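Side-chain contacts in Vv2_1132 (PDB 5Y9S), which is a LysR-type transcriptional regulator that forms a tetramer and probably binds DNA through its helix-turn-helix domain to control gene expression: residues V214-P217 / V218-T221; E257-A261 / Q262-V266. One frame throughout, in Å; residues are numbered along the deposited sequence.

Both are local contacts within the LysR substrate-binding domain, one after the other along the chain. Interaction 1 covers the C-terminal part of helix 210-220, the crossover between parallel strands 199-205 and 225-232, and the first residue after it. Interaction 2 follows at the end of the short helix 257-261, where the chain turns toward strand 266-267. Their centres are about 24 Å apart and their nearest atoms about 14 Å. Strand 248-252 of the mixed sheet carries Trp250, which packs against interaction 1, and strand 266-267 starts at the last residue of interaction 2. In one, side chains on a single helix face meet each other and the sheet; the other closes a helix and leads back into it.

Interaction 1: V214-P217 / V218-T221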
# COMPACT_ATOMS: atom_id res chain seq x y z
N VAL D 214 15.74 16.59 -32.55
CA VAL D 214 15.74 17.12 -33.91
C VAL D 214 16.72 18.29 -34.01
O VAL D 214 17.41 18.46 -35.02
CB VAL D 214 14.30 17.53 -34.30
CG1 VAL D 214 14.29 18.65 -35.32
CG2 VAL D 214 13.61 16.35 -34.87
N VAL D 215 16.81 19.08 -32.95
CA VAL D 215 17.60 20.30 -32.99
C VAL D 215 19.07 20.03 -32.70
O VAL D 215 19.95 20.52 -33.40
CB VAL D 215 17.01 21.34 -32.01
CG1 VAL D 215 18.00 22.46 -31.74
CG2 VAL D 215 15.70 21.89 -32.56
N GLU D 216 19.36 19.23 -31.68
CA GLU D 216 20.75 19.11 -31.26
C GLU D 216 21.64 18.41 -32.28
O GLU D 216 22.83 18.77 -32.40
CB GLU D 216 20.83 18.42 -29.90
CG GLU D 216 20.25 19.27 -28.77
CD GLU D 216 21.17 20.41 -28.35
OE1 GLU D 216 22.23 20.60 -28.98
OE2 GLU D 216 20.83 21.11 -27.37
N PRO D 217 21.14 17.41 -33.03
CA PRO D 217 21.97 16.88 -34.12
C PRO D 217 22.43 17.97 -35.08
O PRO D 217 23.63 18.05 -35.39
CB PRO D 217 21.04 15.87 -34.79
CG PRO D 217 20.19 15.38 -33.69
CD PRO D 217 19.94 16.58 -32.82
N VAL D 218 21.52 18.83 -35.54
CA VAL D 218 21.94 19.90 -36.44
C VAL D 218 22.81 20.92 -35.71
O VAL D 218 23.72 21.50 -36.31
CB VAL D 218 20.71 20.58 -37.08
CG1 VAL D 218 21.16 21.68 -38.03
CG2 VAL D 218 19.86 19.57 -37.81
N LEU D 219 22.57 21.16 -34.42
CA LEU D 219 23.31 22.21 -33.73
C LEU D 219 24.78 21.87 -33.56
O LEU D 219 25.62 22.78 -33.51
CB LEU D 219 22.68 22.50 -32.38
CG LEU D 219 21.41 23.34 -32.42
CD1 LEU D 219 21.24 24.07 -31.09
CD2 LEU D 219 21.39 24.30 -33.60
N LYS D 220 25.13 20.59 -33.48
CA LYS D 220 26.54 20.22 -33.37
C LYS D 220 27.31 20.49 -34.67
O LYS D 220 28.52 20.69 -34.62
CB LYS D 220 26.67 18.75 -32.97
CG LYS D 220 26.68 17.77 -34.15
CD LYS D 220 25.99 16.44 -33.80
CE LYS D 220 26.80 15.63 -32.79
NZ LYS D 220 26.27 14.25 -32.62
N THR D 221 26.62 20.54 -35.81
CA THR D 221 27.20 20.76 -37.13
C THR D 221 27.41 22.24 -37.41
O THR D 221 27.39 22.67 -38.57
CB THR D 221 26.29 20.16 -38.21
OG1 THR D 221 25.72 18.94 -37.74
CG2 THR D 221 27.05 19.87 -39.51
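Leu219 reaches back over the preceding turn to Val215, and its side chain can be followed outward. CB sits 3.5 Å from Val215 O, and CG also lies beside that oxygen while meeting Val215 CG1 at 3.6 Å. CD1 continues along the same methyl and comes 4.2 Å from Glu216 OE1, whereas CD2 stays 4.0 Å from Val215 O. With CG turned away from its own carbonyl carbon (chi1 -77°), the leucine runs alongside the valine. Val215 presents CG1 because that methyl stands opposite its backbone N (chi1 165°). Branched aliphatic groups suit this buried side, where both residues touch Tyr202 and Trp250. The partly exposed Glu216 bends at chi2, and its OE2 is held by a hydrogen bond to the Tyr202 hydroxyl.

The backbone bond from Leu219 N to Val215 O spans 2.9 Å. Pro217 has no N-H to give to the turn before, and the helix is kinked there, yet its carbonyl still faces forward. Lys220 CD lies 3.3 Å from Pro217 O, and Thr221 OG1 donates a weak hydrogen bond to the same oxygen as the helix ends. Threonine's hydroxyl can answer this carbonyl; lysine lays methylenes beside it, its ammonium continuing toward the exposed surface. This is an i to i+4 apolar pair on the sheet-facing side of the connecting helix of a right-handed beta-alpha-beta crossover, as in the periplasmic-binding-protein-like fold of LysR effector domains.

Interaction 2: E257-A261 / Q262-V266; sequences EEELA and QHRLV
Leu265 runs along the flank of Glu259, with Leu265 CD1 against Glu259 CB at 3.7 Å and close to CG as well. The glutamate thus lends its methylene carbons to an apolar patch that Val239 and Ile243 of helix 235-243 also touch, and its bend at chi2 (77°) swings the carboxylate off this line. Arg264 comes across the same side chain at a slant. Its guanidinium plane is only 12° from that of the carboxylate, but the two are stepped, not coplanar: Glu259 OE2 is 4.4 Å from Arg264 NH2 and clearly off the guanidinium plane, so the attraction is probably electrostatic without a directed N-H.

These side chains meet because the helix closes in a Schellman motif. His263 takes a positive phi (61°), and the chain doubles back so that Arg264 N bonds to Glu259 O at 3.1 Å and, inside that loop, His263 N makes the motif's second, weak bond to Leu260 O. Gln262 N still completes a normal helical bond to Glu258 O.

The His263 ring is turned with one face over the helix end, where Ala261 O stands 3.4 Å above its plane, displaced from the ring centre. Ala261 brings only a methyl to the exposed last turn, and the polar side chains of Gln262 and His263 suit a solvent-accessible loop. Leu260 extends CD2 to within 3.3 Å of Leu265 O, and its side chain also touches Met253.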
# COMPACT_ATOMS: atom_id res chain seq x y z
N GLU D 257 4.26 32.82 -35.08
CA GLU D 257 3.63 33.55 -36.19
C GLU D 257 3.30 34.98 -35.77
O GLU D 257 3.58 35.92 -36.51
CB GLU D 257 2.37 32.82 -36.66
CG GLU D 257 1.82 33.30 -38.00
CD GLU D 257 0.43 32.73 -38.31
OE1 GLU D 257 0.10 31.63 -37.82
OE2 GLU D 257 -0.33 33.40 -39.04
N GLU D 258 2.74 35.15 -34.57
CA GLU D 258 2.34 36.47 -34.08
C GLU D 258 3.54 37.30 -33.62
O GLU D 258 3.55 38.51 -33.84
CB GLU D 258 1.34 36.32 -32.95
CG GLU D 258 0.73 37.62 -32.47
CD GLU D 258 -0.48 37.40 -31.59
OE1 GLU D 258 -0.33 37.41 -30.34
OE2 GLU D 258 -1.58 37.19 -32.14
N GLU D 259 4.53 36.68 -32.97
CA GLU D 259 5.73 37.42 -32.58
C GLU D 259 6.46 37.98 -33.80
O GLU D 259 6.94 39.12 -33.77
CB GLU D 259 6.66 36.55 -31.75
CG GLU D 259 6.17 36.26 -30.32
CD GLU D 259 5.08 35.18 -30.27
OE1 GLU D 259 4.68 34.70 -31.36
OE2 GLU D 259 4.62 34.83 -29.15
N LEU D 260 6.56 37.19 -34.88
CA LEU D 260 7.24 37.69 -36.08
C LEU D 260 6.45 38.82 -36.72
O LEU D 260 7.04 39.76 -37.27
CB LEU D 260 7.45 36.55 -37.08
CG LEU D 260 8.56 35.53 -36.80
CD1 LEU D 260 8.56 34.39 -37.81
CD2 LEU D 260 9.90 36.23 -36.81
N ALA D 261 5.12 38.75 -36.66
CA ALA D 261 4.32 39.83 -37.21
C ALA D 261 4.41 41.09 -36.35
O ALA D 261 4.40 42.21 -36.87
CB ALA D 261 2.87 39.37 -37.34
N GLN D 262 4.52 40.93 -35.03
CA GLN D 262 4.66 42.09 -34.17
C GLN D 262 6.09 42.62 -34.10
O GLN D 262 6.34 43.60 -33.39
CB GLN D 262 4.14 41.76 -32.76
CG GLN D 262 2.62 41.78 -32.62
CD GLN D 262 2.04 43.20 -32.50
OE1 GLN D 262 2.57 44.17 -33.07
NE2 GLN D 262 0.94 43.32 -31.76
N HIS D 263 7.04 41.99 -34.80
CA HIS D 263 8.44 42.42 -34.79
C HIS D 263 9.06 42.35 -33.41
O HIS D 263 10.00 43.09 -33.09
CB HIS D 263 8.61 43.82 -35.36
CG HIS D 263 7.92 44.03 -36.67
ND1 HIS D 263 6.80 44.81 -36.80
CD2 HIS D 263 8.21 43.56 -37.90
CE1 HIS D 263 6.41 44.82 -38.06
NE2 HIS D 263 7.25 44.07 -38.75
N ARG D 264 8.55 41.46 -32.56
CA ARG D 264 9.16 41.23 -31.27
C ARG D 264 10.20 40.11 -31.31
O ARG D 264 10.91 39.89 -30.32
CB ARG D 264 8.08 40.93 -30.22
CG ARG D 264 7.29 42.17 -29.81
CD ARG D 264 6.36 41.89 -28.66
NE ARG D 264 5.39 40.87 -29.02
CZ ARG D 264 4.83 40.04 -28.15
NH1 ARG D 264 5.14 40.12 -26.86
NH2 ARG D 264 3.95 39.12 -28.57
N LEU D 265 10.32 39.41 -32.44
CA LEU D 265 11.35 38.42 -32.65
C LEU D 265 11.75 38.48 -34.10
O LEU D 265 10.93 38.77 -34.97
CB LEU D 265 10.88 36.99 -32.31
CG LEU D 265 10.75 36.62 -30.85
CD1 LEU D 265 9.98 35.32 -30.73
CD2 LEU D 265 12.15 36.50 -30.21
N VAL D 266 13.02 38.20 -34.36
CA VAL D 266 13.53 38.11 -35.72
C VAL D 266 14.23 36.77 -35.89
O VAL D 266 14.91 36.30 -34.96
CB VAL D 266 14.50 39.27 -36.05
CG1 VAL D 266 14.75 39.33 -37.55
CG2 VAL D 266 13.94 40.62 -35.59